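Group 1 truncated hemoglobin (Tetrahymena pyriformis, PDB 3AQ9) binds one heme group per monomer and is a 2/2-fold globin that probably binds and carries oxygen and takes part in nitric oxide detoxification. Local coordinates at residues L23-V28 / H36-T41. The protein carries 1 engineered substitution. Residues are numbered along the deposited sequence; the frame is centred on the assembly and turned at random.
With HEM (protoporphyrin IX containing Fe), chain C.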
loop_
_atom_site.group_PDB
_atom_site.type_symbol
_atom_site.label_atom_id
_atom_site.label_comp_id
_atom_site.label_asym_id
_atom_site.label_seq_id
_atom_site.Cartn_x
_atom_site.Cartn_y
_atom_site.Cartn_z
ATOM N N LEU A 23 -2.929 -5.508 -8.272
ATOM C CA LEU A 23 -3.389 -4.450 -9.211
ATOM C C LEU A 23 -2.679 -3.131 -8.903
ATOM O O LEU A 23 -2.186 -2.395 -9.796
ATOM C CB LEU A 23 -4.910 -4.224 -9.108
ATOM C CG LEU A 23 -5.483 -3.113 -10.012
ATOM C CD1 LEU A 23 -4.896 -3.146 -11.519
ATOM C CD2 LEU A 23 -7.093 -3.163 -9.935
ATOM N N PHE A 24 -2.513 -2.838 -7.624
ATOM C CA PHE A 24 -1.805 -1.660 -7.207
ATOM C C PHE A 24 -0.371 -1.763 -7.703
ATOM O O PHE A 24 0.140 -0.782 -8.284
ATOM C CB PHE A 24 -1.857 -1.676 -5.677
ATOM C CG PHE A 24 -0.798 -0.831 -4.974
ATOM C CD1 PHE A 24 -0.910 0.597 -4.988
ATOM C CD2 PHE A 24 0.270 -1.429 -4.309
ATOM C CE1 PHE A 24 0.081 1.354 -4.324
ATOM C CE2 PHE A 24 1.238 -0.642 -3.607
ATOM C CZ PHE A 24 1.134 0.718 -3.611
ATOM N N TYR A 25 0.292 -2.918 -7.567
ATOM C CA TYR A 25 1.670 -2.960 -8.184
ATOM C C TYR A 25 1.640 -2.859 -9.703
ATOM O O TYR A 25 2.641 -2.378 -10.259
ATOM C CB TYR A 25 2.456 -4.210 -7.714
ATOM C CG TYR A 25 3.102 -3.813 -6.408
ATOM C CD1 TYR A 25 2.719 -4.383 -5.196
ATOM C CD2 TYR A 25 4.065 -2.773 -6.432
ATOM C CE1 TYR A 25 3.264 -3.876 -3.983
ATOM C CE2 TYR A 25 4.608 -2.347 -5.302
ATOM C CZ TYR A 25 4.223 -2.884 -4.115
ATOM O OH TYR A 25 4.928 -2.255 -3.100
ATOM N N LYS A 26 0.627 -3.379 -10.421
ATOM C CA LYS A 26 0.615 -3.146 -11.861
ATOM C C LYS A 26 0.634 -1.629 -12.123
ATOM O O LYS A 26 1.298 -1.168 -13.075
ATOM C CB LYS A 26 -0.668 -3.780 -12.492
ATOM C CG LYS A 26 -0.874 -3.548 -13.952
ATOM C CD LYS A 26 -2.232 -4.113 -14.312
ATOM C CE LYS A 26 -2.662 -4.241 -15.764
ATOM N NZ LYS A 26 -2.404 -2.978 -16.396
ATOM N N LYS A 27 -0.075 -0.849 -11.309
ATOM C CA LYS A 27 -0.091 0.600 -11.589
ATOM C C LYS A 27 1.226 1.191 -11.134
ATOM O O LYS A 27 1.798 2.019 -11.842
ATOM C CB LYS A 27 -1.221 1.255 -10.756
ATOM C CG LYS A 27 -2.586 0.799 -11.409
ATOM C CD LYS A 27 -3.701 1.571 -10.571
ATOM C CE LYS A 27 -5.124 1.062 -11.038
ATOM N NZ LYS A 27 -5.427 1.426 -12.425
ATOM N N VAL A 28 1.696 0.795 -9.944
ATOM C CA VAL A 28 2.987 1.401 -9.446
ATOM C C VAL A 28 4.136 1.101 -10.421
ATOM O O VAL A 28 4.961 1.999 -10.698
ATOM C CB VAL A 28 3.291 0.810 -8.037
ATOM C CG1 VAL A 28 4.755 1.017 -7.604
ATOM C CG2 VAL A 28 2.339 1.415 -6.967
ATOM N N HIS A 36 10.781 2.631 -10.598
ATOM C CA HIS A 36 12.194 2.165 -10.564
ATOM C C HIS A 36 12.675 1.725 -9.170
ATOM O O HIS A 36 13.686 1.062 -9.095
ATOM C CB HIS A 36 13.097 3.332 -10.998
ATOM C CG HIS A 36 12.685 4.642 -10.392
ATOM N ND1 HIS A 36 11.638 5.406 -10.887
ATOM C CD2 HIS A 36 13.201 5.335 -9.322
ATOM C CE1 HIS A 36 11.614 6.559 -10.221
ATOM N NE2 HIS A 36 12.508 6.525 -9.234
ATOM N N PHE A 37 12.016 2.162 -8.068
ATOM C CA PHE A 37 12.434 1.765 -6.742
ATOM C C PHE A 37 12.366 0.246 -6.555
ATOM O O PHE A 37 13.080 -0.307 -5.721
ATOM C CB PHE A 37 11.595 2.444 -5.649
ATOM C CG PHE A 37 11.942 3.892 -5.521
ATOM C CD1 PHE A 37 11.144 4.840 -6.139
ATOM C CD2 PHE A 37 13.058 4.281 -4.789
ATOM C CE1 PHE A 37 11.464 6.227 -6.098
ATOM C CE2 PHE A 37 13.382 5.645 -4.713
ATOM C CZ PHE A 37 12.591 6.595 -5.406
ATOM N N PHE A 38 11.530 -0.394 -7.376
ATOM C CA PHE A 38 11.333 -1.827 -7.276
ATOM C C PHE A 38 12.147 -2.637 -8.230
ATOM O O PHE A 38 11.876 -3.864 -8.403
ATOM C CB PHE A 38 9.845 -2.085 -7.523
ATOM C CG PHE A 38 8.989 -1.411 -6.516
ATOM C CD1 PHE A 38 8.416 -0.120 -6.767
ATOM C CD2 PHE A 38 8.812 -2.007 -5.255
ATOM C CE1 PHE A 38 7.735 0.595 -5.740
ATOM C CE2 PHE A 38 8.017 -1.331 -4.239
ATOM C CZ PHE A 38 7.484 -0.040 -4.479
ATOM N N LYS A 39 13.142 -2.026 -8.877
ATOM C CA LYS A 39 13.880 -2.742 -9.927
ATOM C C LYS A 39 14.505 -4.047 -9.417
ATOM O O LYS A 39 14.593 -5.069 -10.156
ATOM C CB LYS A 39 14.969 -1.775 -10.513
ATOM C CG LYS A 39 15.990 -2.529 -11.388
ATOM C CD LYS A 39 17.299 -1.744 -11.524
ATOM C CE LYS A 39 18.299 -2.536 -12.461
ATOM N NZ LYS A 39 19.628 -1.906 -12.252
ATOM N N ASN A 40 15.042 -4.037 -8.206
ATOM C CA ASN A 40 15.715 -5.263 -7.672
ATOM C C ASN A 40 14.881 -5.999 -6.630
ATOM O O ASN A 40 15.389 -6.863 -5.943
ATOM C CB ASN A 40 16.994 -4.883 -6.973
ATOM C CG ASN A 40 18.020 -4.376 -7.930
ATOM O OD1 ASN A 40 18.172 -4.914 -9.013
ATOM N ND2 ASN A 40 18.681 -3.300 -7.564
ATOM N N THR A 41 13.584 -5.729 -6.604
ATOM C CA THR A 41 12.697 -6.289 -5.614
ATOM C C THR A 41 12.042 -7.571 -6.071
ATOM O O THR A 41 11.620 -7.743 -7.232
ATOM C CB THR A 41 11.591 -5.242 -5.223
ATOM O OG1 THR A 41 12.228 -4.081 -4.612
ATOM C CG2 THR A 41 10.659 -5.807 -4.156
HETATM C CHA HEM C . 9.338 -2.253 1.331
HETATM C CHB HEM C . 9.231 1.304 -2.055
HETATM C CHC HEM C . 5.648 3.462 0.341
HETATM C CHD HEM C . 4.894 -0.777 2.691
HETATM C C1A HEM C . 9.611 -1.473 0.220
HETATM C C2A HEM C . 10.703 -1.690 -0.741
HETATM C C3A HEM C . 10.633 -0.751 -1.660
HETATM C C4A HEM C . 9.559 0.159 -1.333
HETATM C CMA HEM C . 11.489 -0.501 -2.914
HETATM C CAA HEM C . 11.635 -2.967 -0.711
HETATM C CBA HEM C . 13.178 -2.978 -0.667
HETATM C CGA HEM C . 13.367 -4.554 -1.114
HETATM O O1A HEM C . 13.151 -5.461 -0.231
HETATM O O2A HEM C . 13.298 -4.940 -2.344
HETATM C C1B HEM C . 8.263 2.240 -1.594
HETATM C C2B HEM C . 8.145 3.547 -2.217
HETATM C C3B HEM C . 7.217 4.183 -1.483
HETATM C C4B HEM C . 6.759 3.225 -0.510
HETATM C CMB HEM C . 8.931 4.121 -3.395
HETATM C CAB HEM C . 6.772 5.634 -1.705
HETATM C CBB HEM C . 6.696 6.318 -0.574
HETATM C C1C HEM C . 5.080 2.455 1.141
HETATM C C2C HEM C . 3.811 2.566 1.818
HETATM C C3C HEM C . 3.633 1.376 2.426
HETATM C C4C HEM C . 4.744 0.512 2.156
HETATM C CMC HEM C . 2.873 3.841 1.749
HETATM C CAC HEM C . 2.408 0.862 3.270
HETATM C CBC HEM C . 1.504 1.715 3.748
HETATM C C1D HEM C . 6.068 -1.523 2.528
HETATM C C2D HEM C . 6.219 -2.823 3.126
HETATM C C3D HEM C . 7.548 -3.235 2.732
HETATM C C4D HEM C . 8.054 -2.159 1.943
HETATM C CMD HEM C . 5.272 -3.642 4.015
HETATM C CAD HEM C . 8.211 -4.542 3.073
HETATM C CBD HEM C . 8.930 -4.549 4.354
HETATM C CGD HEM C . 9.429 -5.986 4.626
HETATM O O1D HEM C . 9.758 -6.297 5.767
HETATM O O2D HEM C . 9.765 -6.722 3.603
HETATM N NA HEM C . 8.964 -0.321 -0.202
HETATM N NB HEM C . 7.443 1.952 -0.486
HETATM N NC HEM C . 5.632 1.228 1.363
HETATM N ND HEM C . 7.164 -1.097 1.732
HETATM FE FE HEM C . 7.331 0.456 0.614
HETATM O O HOH W 1 6.058 -0.534 -0.888
#
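Phe38 receives both Tyr25 and Val28 of helix 13-28, but 36-41 first meets the heme one residue earlier, at Phe37. The Phe37 ring touches the heme methyl CMB, with CD1 3.6 Å from it. His82 packs edge-to-face with the same ring. With CG anti to its carbonyl carbon (chi1 -61°), the Phe38 ring is held between Tyr25 and the porphyrin. Tyr25 turns its edge to one face of this ring, a T-shaped pair with centroids 5.3 Å apart and planes at 72°. The heme methyl CMA lies over the opposite face. Val28 CG1 comes obliquely to Phe38 CE1, at 3.5 Å. Tyr25 and Phe38 lie on the distal side of the heme, where the water binds iron, in a truncated 2/2 globin fold. Tyr25 OH reaches past the Phe38 rim, 3.4 Å from CE2, and hydrogen-bonds the iron-bound water at 3.0 Å. Gln46 on helix 43-57 gives this hydroxyl a weak further bond. Replacing Phe38 by an alanine would probably open a gap between Tyr25 and the porphyrin and leave the tyrosine ring free to shift. A type I turn then carries the chain from Phe38 to Thr41, where OG1 donates to propionate oxygen O2A of the heme at 2.7 Å.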